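Local coordinates for protein DNA polymerase sliding clamp 2 (Sulfolobus tokodaii, PDB 3AIZ) that forms, with related subunits, a ring-shaped sliding clamp round DNA that tethers DNA polymerase and other processing proteins to DNA during replication, at residues I78-T90 against V100-I113. Residues are numbered along the deposited sequence; the frame is centred on the assembly and turned at random.
Sequences ILGKAKSKSATVT and VTVRDEKTGTRSNI. With SO4 (sulfate ion), chain F; SO4 (sulfate ion), chain E.
Ser-84 OG is held as both donor and acceptor beside Lys-106 of the facing turn: it donates to O2 of a sulfate ion, 2.8 Å away, and accepts from Ser-86 N, two residues on, which makes an ST turn. The extended chain of Lys-106 passes Ser-84 and brings NZ to the same sulfate oxygen, while Lys-85 N binds O4; the ion, probably from the crystallisation liquor, thus bridges the two loops. On the strand side of the turn, Asp-104 points CG anti to its backbone N (chi1 -177°), laying the carboxylate against Ser-84 CB and Lys-83 CB. Thr-107 OG1 donates to Asp-104 OD2 (2.7 Å) from above the carboxylate plane, and a G1 bulge at Gly-108 and Thr-109, with Gly-108 at positive phi, closes this turn.

Strands 88-90 and 100-104 run antiparallel. Thr-88 and Arg-103, then Thr-90 and Thr-101, form hydrogen-bonded pairs. On their face, Arg-103 NH2 reaches Thr-90 OG1 at 3.2 Å, tilted from the guanidinium plane; Thr-101 CG2 lies over the guanidinium centre, while Arg-103 NH1 and NH2 donate to O3 and O2 of a second sulfate, likewise probably from the liquor. The other face is largely apolar: branched Val-102 inserts CG2 between Ile-78 CG1 (3.8 Å) and Val-89 CG2, while small Ala-87 places CB against Val-102 CG1. Long, branched Ile-78 also sets CD1 on Ser-111 CB and CG2 on Ile-113 CG2.

This hairpin of the N-terminal PCNA domain therefore packs against the C-terminal end of helix 72-80. Leu-79 and Val-89 also touch helix 9-16, the Val-89 backbone is hydrogen-bonded to Tyr-6 of strand 3-6, and residues 110-113 extend the sheet into the neighbouring sliding clamp C subunit.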
loop_
_atom_site.group_PDB
_atom_site.type_symbol
_atom_site.label_atom_id
_atom_site.label_comp_id
_atom_site.label_asym_id
_atom_site.label_seq_id
_atom_site.Cartn_x
_atom_site.Cartn_y
_atom_site.Cartn_z
ATOM N N ILE A 78 0.106 24.726 -5.505
ATOM C CA ILE A 78 1.450 25.039 -5.981
ATOM C C ILE A 78 2.498 24.960 -4.871
ATOM O O ILE A 78 3.624 24.519 -5.102
ATOM C CB ILE A 78 1.503 26.432 -6.645
ATOM C CG1 ILE A 78 2.931 26.768 -7.081
ATOM C CG2 ILE A 78 0.965 27.495 -5.704
ATOM C CD1 ILE A 78 3.496 25.817 -8.112
ATOM N N LEU A 79 2.124 25.381 -3.668
ATOM C CA LEU A 79 3.046 25.368 -2.537
ATOM C C LEU A 79 3.324 23.950 -2.041
ATOM O O LEU A 79 4.367 23.686 -1.442
ATOM C CB LEU A 79 2.516 26.238 -1.397
ATOM C CG LEU A 79 2.431 27.735 -1.697
ATOM C CD1 LEU A 79 1.862 28.492 -0.510
ATOM C CD2 LEU A 79 3.796 28.282 -2.080
ATOM N N GLY A 80 2.387 23.042 -2.295
ATOM C CA GLY A 80 2.556 21.648 -1.924
ATOM C C GLY A 80 3.537 20.937 -2.836
ATOM O O GLY A 80 4.095 19.900 -2.478
ATOM N N LYS A 81 3.749 21.503 -4.022
ATOM C CA LYS A 81 4.683 20.940 -4.993
ATOM C C LYS A 81 6.133 21.194 -4.591
ATOM O O LYS A 81 7.055 20.921 -5.360
ATOM C CB LYS A 81 4.424 21.521 -6.386
ATOM C CG LYS A 81 3.044 21.216 -6.942
ATOM C CD LYS A 81 2.882 21.773 -8.347
ATOM C CE LYS A 81 1.481 21.521 -8.880
ATOM N NZ LYS A 81 1.151 20.069 -8.907
ATOM N N ALA A 82 6.327 21.721 -3.386
ATOM C CA ALA A 82 7.664 22.004 -2.883
ATOM C C ALA A 82 8.459 20.716 -2.700
ATOM O O ALA A 82 8.252 19.981 -1.734
ATOM C CB ALA A 82 7.586 22.772 -1.573
ATOM N N LYS A 83 9.366 20.450 -3.636
ATOM C CA LYS A 83 10.199 19.253 -3.582
ATOM C C LYS A 83 10.999 19.188 -2.286
ATOM O O LYS A 83 11.157 18.118 -1.697
ATOM C CB LYS A 83 11.146 19.203 -4.784
ATOM C CG LYS A 83 10.460 18.943 -6.116
ATOM C CD LYS A 83 9.871 17.541 -6.168
ATOM C CE LYS A 83 9.199 17.267 -7.505
ATOM N NZ LYS A 83 8.059 18.192 -7.762
ATOM N N SER A 84 11.498 20.338 -1.845
ATOM C CA SER A 84 12.323 20.405 -0.645
ATOM C C SER A 84 11.761 21.399 0.368
ATOM O O SER A 84 10.851 22.168 0.058
ATOM C CB SER A 84 13.758 20.784 -1.012
ATOM O OG SER A 84 14.578 20.870 0.139
ATOM N N LYS A 85 12.304 21.372 1.580
ATOM C CA LYS A 85 11.905 22.314 2.620
ATOM C C LYS A 85 12.693 23.614 2.496
ATOM O O LYS A 85 12.501 24.546 3.277
ATOM C CB LYS A 85 12.110 21.705 4.008
ATOM C CG LYS A 85 11.261 20.473 4.277
ATOM C CD LYS A 85 11.501 19.929 5.677
ATOM C CE LYS A 85 10.671 18.682 5.934
ATOM N NZ LYS A 85 10.983 17.601 4.958
ATOM N N SER A 86 13.581 23.668 1.509
ATOM C CA SER A 86 14.388 24.857 1.265
ATOM C C SER A 86 13.913 25.595 0.019
ATOM O O SER A 86 14.575 26.516 -0.458
ATOM C CB SER A 86 15.863 24.480 1.119
ATOM O OG SER A 86 16.346 23.858 2.296
ATOM N N ALA A 87 12.763 25.184 -0.506
ATOM C CA ALA A 87 12.208 25.797 -1.707
ATOM C C ALA A 87 11.694 27.202 -1.421
ATOM O O ALA A 87 11.034 27.435 -0.409
ATOM C CB ALA A 87 11.097 24.932 -2.276
ATOM N N THR A 88 11.999 28.135 -2.316
ATOM C CA THR A 88 11.552 29.514 -2.162
ATOM C C THR A 88 10.297 29.772 -2.986
ATOM O O THR A 88 9.872 28.923 -3.767
ATOM C CB THR A 88 12.650 30.517 -2.569
ATOM O OG1 THR A 88 12.922 30.394 -3.970
ATOM C CG2 THR A 88 13.926 30.256 -1.782
ATOM N N VAL A 89 9.702 30.946 -2.804
ATOM C CA VAL A 89 8.496 31.317 -3.533
ATOM C C VAL A 89 8.578 32.754 -4.032
ATOM O O VAL A 89 9.028 33.644 -3.315
ATOM C CB VAL A 89 7.239 31.172 -2.656
ATOM C CG1 VAL A 89 6.021 31.723 -3.376
ATOM C CG2 VAL A 89 7.021 29.726 -2.289
ATOM N N THR A 90 8.144 32.975 -5.268
ATOM C CA THR A 90 8.076 34.323 -5.810
ATOM C C THR A 90 6.646 34.665 -6.199
ATOM O O THR A 90 5.924 33.834 -6.750
ATOM C CB THR A 90 9.004 34.507 -7.029
ATOM O OG1 THR A 90 8.608 33.615 -8.077
ATOM C CG2 THR A 90 10.450 34.227 -6.649
ATOM N N VAL A 100 2.533 32.665 -9.421
ATOM C CA VAL A 100 3.282 32.139 -8.285
ATOM C C VAL A 100 4.277 31.077 -8.733
ATOM O O VAL A 100 3.920 30.147 -9.454
ATOM C CB VAL A 100 2.346 31.542 -7.216
ATOM C CG1 VAL A 100 3.157 30.994 -6.052
ATOM C CG2 VAL A 100 1.353 32.587 -6.735
ATOM N N THR A 101 5.526 31.219 -8.304
ATOM C CA THR A 101 6.568 30.270 -8.678
ATOM C C THR A 101 7.281 29.701 -7.457
ATOM O O THR A 101 7.687 30.441 -6.563
ATOM C CB THR A 101 7.618 30.918 -9.603
ATOM O OG1 THR A 101 6.978 31.429 -10.778
ATOM C CG2 THR A 101 8.676 29.900 -10.004
ATOM N N VAL A 102 7.427 28.382 -7.427
ATOM C CA VAL A 102 8.177 27.714 -6.373
ATOM C C VAL A 102 9.488 27.181 -6.936
ATOM O O VAL A 102 9.493 26.411 -7.897
ATOM C CB VAL A 102 7.379 26.558 -5.750
ATOM C CG1 VAL A 102 8.250 25.776 -4.782
ATOM C CG2 VAL A 102 6.138 27.088 -5.050
ATOM N N ARG A 103 10.597 27.593 -6.334
ATOM C CA ARG A 103 11.919 27.235 -6.830
ATOM C C ARG A 103 12.693 26.410 -5.808
ATOM O O ARG A 103 12.831 26.806 -4.651
ATOM C CB ARG A 103 12.704 28.500 -7.174
ATOM C CG ARG A 103 11.888 29.525 -7.939
ATOM C CD ARG A 103 12.600 30.858 -8.030
ATOM N NE ARG A 103 11.736 31.882 -8.606
ATOM C CZ ARG A 103 11.599 32.094 -9.910
ATOM N NH1 ARG A 103 12.274 31.352 -10.777
ATOM N NH2 ARG A 103 10.788 33.048 -10.346
ATOM N N ASP A 104 13.199 25.261 -6.243
ATOM C CA ASP A 104 13.974 24.395 -5.365
ATOM C C ASP A 104 15.334 24.067 -5.968
ATOM O O ASP A 104 15.476 23.095 -6.706
ATOM C CB ASP A 104 13.211 23.105 -5.069
ATOM C CG ASP A 104 13.952 22.205 -4.105
ATOM O OD1 ASP A 104 14.765 22.726 -3.311
ATOM O OD2 ASP A 104 13.722 20.979 -4.140
ATOM N N GLU A 105 16.331 24.882 -5.642
ATOM C CA GLU A 105 17.671 24.704 -6.184
ATOM C C GLU A 105 18.238 23.328 -5.843
ATOM O O GLU A 105 19.003 22.754 -6.618
ATOM C CB GLU A 105 18.602 25.809 -5.674
ATOM C CG GLU A 105 19.988 25.806 -6.300
ATOM C CD GLU A 105 20.921 24.793 -5.663
ATOM O OE1 GLU A 105 20.671 24.398 -4.504
ATOM O OE2 GLU A 105 21.908 24.399 -6.321
ATOM N N LYS A 106 17.854 22.800 -4.685
ATOM C CA LYS A 106 18.384 21.524 -4.217
ATOM C C LYS A 106 18.141 20.395 -5.217
ATOM O O LYS A 106 19.035 19.593 -5.486
ATOM C CB LYS A 106 17.796 21.155 -2.853
ATOM C CG LYS A 106 18.392 19.890 -2.254
ATOM C CD LYS A 106 17.750 19.535 -0.924
ATOM C CE LYS A 106 18.337 18.250 -0.359
ATOM N NZ LYS A 106 17.702 17.858 0.930
ATOM N N THR A 107 16.931 20.339 -5.765
ATOM C CA THR A 107 16.567 19.286 -6.708
ATOM C C THR A 107 16.601 19.779 -8.151
ATOM O O THR A 107 16.266 19.041 -9.076
ATOM C CB THR A 107 15.167 18.715 -6.411
ATOM O OG1 THR A 107 14.188 19.756 -6.526
ATOM C CG2 THR A 107 15.116 18.126 -5.010
ATOM N N GLY A 108 17.002 21.030 -8.336
ATOM C CA GLY A 108 17.063 21.617 -9.662
ATOM C C GLY A 108 15.718 21.599 -10.362
ATOM O O GLY A 108 15.632 21.311 -11.554
ATOM N N THR A 109 14.662 21.906 -9.617
ATOM C CA THR A 109 13.321 21.939 -10.182
ATOM C C THR A 109 12.602 23.242 -9.858
ATOM O O THR A 109 13.026 24.002 -8.989
ATOM C CB THR A 109 12.463 20.771 -9.672
ATOM O OG1 THR A 109 12.312 20.872 -8.250
ATOM C CG2 THR A 109 13.114 19.442 -10.021
ATOM N N ARG A 110 11.513 23.491 -10.575
ATOM C CA ARG A 110 10.672 24.653 -10.333
ATOM C C ARG A 110 9.237 24.313 -10.693
ATOM O O ARG A 110 8.972 23.296 -11.330
ATOM C CB ARG A 110 11.130 25.846 -11.174
ATOM C CG ARG A 110 12.567 26.268 -10.948
ATOM C CD ARG A 110 12.810 27.657 -11.498
ATOM N NE ARG A 110 12.527 27.738 -12.926
ATOM C CZ ARG A 110 13.456 27.677 -13.873
ATOM N NH1 ARG A 110 14.734 27.533 -13.542
ATOM N NH2 ARG A 110 13.108 27.762 -15.150
ATOM N N SER A 111 8.314 25.171 -10.281
ATOM C CA SER A 111 6.913 25.020 -10.638
ATOM C C SER A 111 6.235 26.376 -10.566
ATOM O O SER A 111 6.576 27.203 -9.725
ATOM C CB SER A 111 6.217 24.031 -9.702
ATOM O OG SER A 111 6.720 22.718 -9.874
ATOM N N ASN A 112 5.282 26.612 -11.459
ATOM C CA ASN A 112 4.545 27.864 -11.442
ATOM C C ASN A 112 3.062 27.668 -11.714
ATOM O O ASN A 112 2.621 26.574 -12.067
ATOM C CB ASN A 112 5.147 28.873 -12.428
ATOM C CG ASN A 112 5.039 28.422 -13.873
ATOM O OD1 ASN A 112 4.205 27.585 -14.217
ATOM N ND2 ASN A 112 5.882 28.984 -14.730
ATOM N N ILE A 113 2.296 28.737 -11.539
ATOM C CA ILE A 113 0.871 28.711 -11.819
ATOM C C ILE A 113 0.341 30.133 -11.956
ATOM O O ILE A 113 0.655 31.008 -11.149
ATOM C CB ILE A 113 0.091 27.945 -10.727
ATOM C CG1 ILE A 113 -1.368 27.758 -11.144
ATOM C CG2 ILE A 113 0.194 28.657 -9.386
ATOM C CD1 ILE A 113 -2.180 26.945 -10.159
HETATM S S SO4 F . 14.106 17.991 2.356
HETATM O O1 SO4 F . 14.208 17.542 3.742
HETATM O O2 SO4 F . 15.221 18.885 2.053
HETATM O O3 SO4 F . 14.146 16.836 1.463
HETATM O O4 SO4 F . 12.845 18.703 2.167
HETATM S S SO4 E . 10.808 32.814 -14.202
HETATM O O1 SO4 E . 10.127 32.590 -15.475
HETATM O O2 SO4 E . 9.816 32.994 -13.145
HETATM O O3 SO4 E . 11.652 31.661 -13.897
HETATM O O4 SO4 E . 11.636 34.015 -14.290
#